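Local coordinates for aldehyde dehydrogenase (Burkholderia cenocepacia, PDB 4O6R), which is a putative aldehyde dehydrogenase, probably oxidising aldehydes with an NAD(P)-type coenzyme, and holds adenosine monophosphate in its crystal structure, at residues Gln10-Ile15 with Phe19-Asp24; Ile28-Pro33 with Ser37-Ile42. One frame throughout, in Å; residues are numbered along the deposited sequence.

Contact 1: Gln10-Ile15 with Phe19-Asp24; sequences QTQLFI and FVDAVD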
# COMPACT_ATOMS: atom_id res chain seq x y z
N GLN A 10 32.94 19.69 18.97
CA GLN A 10 32.23 20.87 18.46
C GLN A 10 31.22 21.35 19.48
O GLN A 10 30.54 20.53 20.10
CB GLN A 10 31.49 20.55 17.17
CG GLN A 10 32.38 20.08 16.02
CD GLN A 10 33.32 21.15 15.50
OE1 GLN A 10 33.23 22.32 15.83
NE2 GLN A 10 34.22 20.73 14.63
N THR A 11 31.11 22.66 19.64
CA THR A 11 30.24 23.23 20.64
C THR A 11 29.37 24.38 20.12
O THR A 11 28.58 24.93 20.85
CB THR A 11 31.06 23.80 21.80
OG1 THR A 11 31.88 24.86 21.29
CG2 THR A 11 31.93 22.72 22.44
N GLN A 12 29.53 24.75 18.86
CA GLN A 12 28.79 25.86 18.29
C GLN A 12 27.48 25.43 17.60
O GLN A 12 27.24 24.25 17.39
CB GLN A 12 29.70 26.57 17.30
CG GLN A 12 30.94 27.22 17.91
CD GLN A 12 31.98 27.55 16.85
OE1 GLN A 12 32.50 26.65 16.19
NE2 GLN A 12 32.26 28.83 16.67
N LEU A 13 26.66 26.40 17.23
CA LEU A 13 25.49 26.18 16.39
C LEU A 13 25.97 25.72 15.04
O LEU A 13 27.11 26.02 14.63
CB LEU A 13 24.67 27.46 16.20
CG LEU A 13 24.35 28.35 17.40
CD1 LEU A 13 23.41 29.48 17.02
CD2 LEU A 13 23.81 27.57 18.56
N PHE A 14 25.14 24.96 14.34
CA PHE A 14 25.49 24.54 12.99
C PHE A 14 24.42 25.09 12.09
O PHE A 14 23.25 24.67 12.17
CB PHE A 14 25.60 23.05 12.84
CG PHE A 14 26.19 22.61 11.53
CD1 PHE A 14 25.39 22.38 10.41
CD2 PHE A 14 27.57 22.44 11.39
CE1 PHE A 14 25.94 21.96 9.21
CE2 PHE A 14 28.12 22.02 10.19
CZ PHE A 14 27.31 21.78 9.10
N ILE A 15 24.81 26.04 11.24
CA ILE A 15 23.86 26.77 10.42
C ILE A 15 24.47 26.94 9.04
O ILE A 15 25.62 27.39 8.90
CB ILE A 15 23.53 28.14 11.03
CG1 ILE A 15 22.80 27.96 12.33
CG2 ILE A 15 22.70 29.00 10.08
CD1 ILE A 15 22.46 29.25 13.00
N PHE A 19 29.86 25.70 11.44
CA PHE A 19 29.74 25.88 12.87
C PHE A 19 29.95 27.34 13.22
O PHE A 19 30.97 27.91 12.89
CB PHE A 19 30.74 25.01 13.63
CG PHE A 19 30.30 23.61 13.78
CD1 PHE A 19 29.36 23.27 14.73
CD2 PHE A 19 30.83 22.61 12.98
CE1 PHE A 19 28.96 21.96 14.89
CE2 PHE A 19 30.42 21.29 13.13
CZ PHE A 19 29.48 20.97 14.09
N VAL A 20 28.98 27.95 13.90
CA VAL A 20 28.99 29.38 14.17
C VAL A 20 28.56 29.69 15.60
O VAL A 20 27.76 28.95 16.19
CB VAL A 20 28.04 30.15 13.21
CG1 VAL A 20 28.57 30.13 11.80
CG2 VAL A 20 26.62 29.58 13.23
N ASP A 21 29.10 30.79 16.16
CA ASP A 21 28.62 31.29 17.45
C ASP A 21 27.19 31.83 17.30
O ASP A 21 26.74 32.14 16.20
CB ASP A 21 29.52 32.41 17.98
CG ASP A 21 30.92 31.95 18.30
OD1 ASP A 21 31.15 30.76 18.55
OD2 ASP A 21 31.81 32.79 18.29
N ALA A 22 26.48 31.94 18.42
CA ALA A 22 25.17 32.60 18.45
C ALA A 22 25.30 34.10 18.15
O ALA A 22 26.29 34.72 18.50
CB ALA A 22 24.51 32.38 19.79
N VAL A 23 24.30 34.66 17.49
CA VAL A 23 24.22 36.10 17.21
C VAL A 23 24.50 36.98 18.45
O VAL A 23 25.29 37.91 18.36
CB VAL A 23 22.83 36.43 16.60
CG1 VAL A 23 22.46 37.90 16.72
CG2 VAL A 23 22.80 35.99 15.15
N ASP A 24 23.87 36.66 19.59
CA ASP A 24 24.08 37.43 20.84
C ASP A 24 25.32 36.98 21.63
O ASP A 24 25.61 37.51 22.69
CB ASP A 24 22.84 37.30 21.75
CG ASP A 24 21.59 37.94 21.13
OD1 ASP A 24 21.68 38.68 20.13
OD2 ASP A 24 20.48 37.68 21.67
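L13 and V20 form an antiparallel hydrogen-bonded pair, with V20 N bonding L13 O at 2.8 Å while the return bond from L13 N to V20 O, 3.0 Å, is bent and weak. One step on, F14 and F19 make a non-hydrogen-bonded pair, and F19 CA also approaches L13 O at 3.2 Å in a CA-H...O contact.

The F19 ring is sandwiched. F14 meets one of its faces edge-on, CD2 standing over the ring centre and 3.5 Å from F19 CE2; with the planes 75° apart, this is a T-shaped pair. The opposite face is covered by Q10. Its CG lies over the ring, 3.6 Å from F19 CZ, and the bend at chi2 folds the amide back flat over the same face, the two planes only 8° apart. E194 accepts a hydrogen bond from Q10 NE2, which would help hold the amide in this rotation. Q12 O sits at the edge of the F19 ring, buried and without a hydrogen-bonding partner in the model. The Q12 side chain crosses to D21: NE2 gives OD1 a nearly straight bond of 2.9 Å, close to the plane of the amide and from above the carboxylate plane (53° out of it).

On the face carrying L13 and V20, L13 CB meets V20 CG2 at 4.1 Å; I15 CB packs on the same methyl, and L13 CD1 reaches A22 CB.

V193 of helix 187-199 touches both F14 and F19, and D49 of helix 47-66 touches L13 and A22. Strands 13-15 and 18-20 form a beta hairpin near the N-terminus, with the L13 side chain about 9 Å from those of the AMP-binding residues K180 and E183.

Contact 2: Ile28-Pro33 with Ser37-Ile42; sequences IDVLNP and SVITKI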
# COMPACT_ATOMS: atom_id res chain seq x y z
N ILE A 28 25.77 28.36 27.08
CA ILE A 28 25.18 27.52 28.11
C ILE A 28 26.20 26.50 28.60
O ILE A 28 26.93 25.92 27.79
CB ILE A 28 23.94 26.83 27.57
CG1 ILE A 28 22.82 27.87 27.43
CG2 ILE A 28 23.52 25.72 28.50
CD1 ILE A 28 21.61 27.42 26.63
N ASP A 29 26.28 26.30 29.92
CA ASP A 29 27.21 25.32 30.48
C ASP A 29 26.60 23.91 30.36
O ASP A 29 25.43 23.72 30.69
CB ASP A 29 27.51 25.61 31.96
CG ASP A 29 28.49 26.76 32.18
OD1 ASP A 29 28.93 27.45 31.23
OD2 ASP A 29 28.83 26.98 33.35
N VAL A 30 27.40 22.96 29.87
CA VAL A 30 26.97 21.57 29.72
C VAL A 30 27.66 20.79 30.81
O VAL A 30 28.88 20.82 30.92
CB VAL A 30 27.34 20.99 28.37
CG1 VAL A 30 26.93 19.52 28.29
CG2 VAL A 30 26.66 21.81 27.27
N LEU A 31 26.86 20.11 31.62
CA LEU A 31 27.36 19.44 32.81
C LEU A 31 27.50 17.93 32.60
O LEU A 31 26.72 17.30 31.83
CB LEU A 31 26.50 19.75 34.04
CG LEU A 31 26.25 21.23 34.35
CD1 LEU A 31 25.48 21.40 35.65
CD2 LEU A 31 27.59 21.94 34.44
N ASN A 32 28.48 17.37 33.29
CA ASN A 32 28.64 15.94 33.42
C ASN A 32 27.84 15.47 34.63
O ASN A 32 28.18 15.83 35.75
CB ASN A 32 30.12 15.62 33.62
CG ASN A 32 30.39 14.12 33.75
OD1 ASN A 32 29.48 13.32 33.94
ND2 ASN A 32 31.67 13.75 33.62
N PRO A 33 26.79 14.67 34.43
CA PRO A 33 25.97 14.21 35.56
C PRO A 33 26.64 13.24 36.54
O PRO A 33 26.12 13.03 37.63
CB PRO A 33 24.77 13.58 34.89
CG PRO A 33 25.27 13.13 33.56
CD PRO A 33 26.38 14.06 33.16
N SER A 37 30.42 18.49 36.96
CA SER A 37 31.50 19.33 36.43
C SER A 37 31.07 19.85 35.06
O SER A 37 30.19 19.29 34.40
CB SER A 37 32.83 18.55 36.36
OG SER A 37 32.76 17.52 35.40
N VAL A 38 31.69 20.95 34.65
CA VAL A 38 31.42 21.55 33.36
C VAL A 38 32.25 20.86 32.29
O VAL A 38 33.46 20.94 32.31
CB VAL A 38 31.77 23.04 33.36
CG1 VAL A 38 31.56 23.65 31.98
CG2 VAL A 38 30.93 23.74 34.42
N ILE A 39 31.58 20.21 31.35
CA ILE A 39 32.25 19.60 30.22
C ILE A 39 32.75 20.71 29.31
O ILE A 39 33.91 20.77 28.97
CB ILE A 39 31.31 18.65 29.45
CG1 ILE A 39 30.85 17.49 30.36
CG2 ILE A 39 31.99 18.08 28.21
CD1 ILE A 39 29.67 16.74 29.80
N THR A 40 31.86 21.62 28.96
CA THR A 40 32.18 22.69 28.05
C THR A 40 31.05 23.69 28.08
O THR A 40 29.98 23.41 28.65
CB THR A 40 32.33 22.17 26.59
OG1 THR A 40 32.68 23.25 25.72
CG2 THR A 40 30.97 21.53 26.07
N LYS A 41 31.26 24.83 27.44
CA LYS A 41 30.18 25.75 27.13
C LYS A 41 29.77 25.51 25.68
O LYS A 41 30.63 25.22 24.84
CB LYS A 41 30.66 27.22 27.30
CG LYS A 41 31.24 27.51 28.68
CD LYS A 41 31.63 28.99 28.82
CE LYS A 41 31.94 29.33 30.27
NZ LYS A 41 30.73 29.27 31.13
N ILE A 42 28.48 25.61 25.38
CA ILE A 42 28.01 25.59 24.00
C ILE A 42 27.44 26.95 23.61
O ILE A 42 27.00 27.71 24.47
CB ILE A 42 26.89 24.56 23.75
CG1 ILE A 42 25.76 24.72 24.77
CG2 ILE A 42 27.46 23.15 23.75
CD1 ILE A 42 24.43 24.26 24.25
O HOH W 1 31.74 27.56 33.36
O HOH W 2 33.58 15.65 33.00
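A two-stranded antiparallel beta hairpin, strands 27-32 and 37-43, is built here, and its second strand is interrupted by a beta bulge. Regular pairing is clearest at I28 and I42, where I42 N bonds I28 O at 2.9 Å and I28 N bonds I42 O at 3.0 Å. Between the D29-K41 and L31-V38 pairs one strand has one residue, V30, and the other two, I39 and T40: V30 N bonds T40 O at 2.9 Å, and V30 O accepts from I39 N at 2.8 Å. These two bonds and the helical backbone of I39 (phi -71°, psi -51°) are consistent with a classic bulge, I39 in position 1. Beyond it, N32 N bonds S37 O at 2.8 Å.

D29 and K41 are neighbours on one face, their side chains side by side and pointing the same way. The lysine runs extended until its last bend (chi4 -68°), which brings NZ to D29 OD1 at 2.6 Å, a salt bridge with NZ on the syn side of OD1. A water accepts from NZ and donates to D29 OD2, closing a ring that ties both carboxylate oxygens to the ammonium. The same face carries an apolar touch, L31 CD2 to V38 CG2 at 3.8 Å.

On the face of I28, V30 and I42, V30 and I42 meet at about a right angle, CG2 to CG2 at 3.9 Å, while I39 extends CD1 along the L31 backbone and rests CG1 on N32 CB. A second water links N32 ND2 with S37 OG; N32 OD1 also accepts from the backbone N of H34, and S37 OG is bonded to D35.

L187 of helix 187-199 packs against V30, I39, T40 and I42, whereas L96 of helix 87-98 touches N32 and I39; L187 and L96 therefore lie over the side carrying V30, I42 and the I39 side chain.

Contact 1 closes before contact 2 opens: the two hairpins follow in series, strand 18-20 leading on to strand 27-32, and their centres are 16 Å apart on the same side of the chain's centre. They are separate two-stranded sheets that nonetheless touch, T11 packing against T40, K41 and I42, with T11 CG2 3.4 Å from T40 OG1; T11 and A43 add a backbone hydrogen bond. Helix 187-199 is shared, meeting contact 1 through V193 and E194 and contact 2 through L187. Together they place the N-terminal segment beside the AMP-binding region, the I28 side chain lying about 9 Å from the bound AMP and that of L13 about 13 Å.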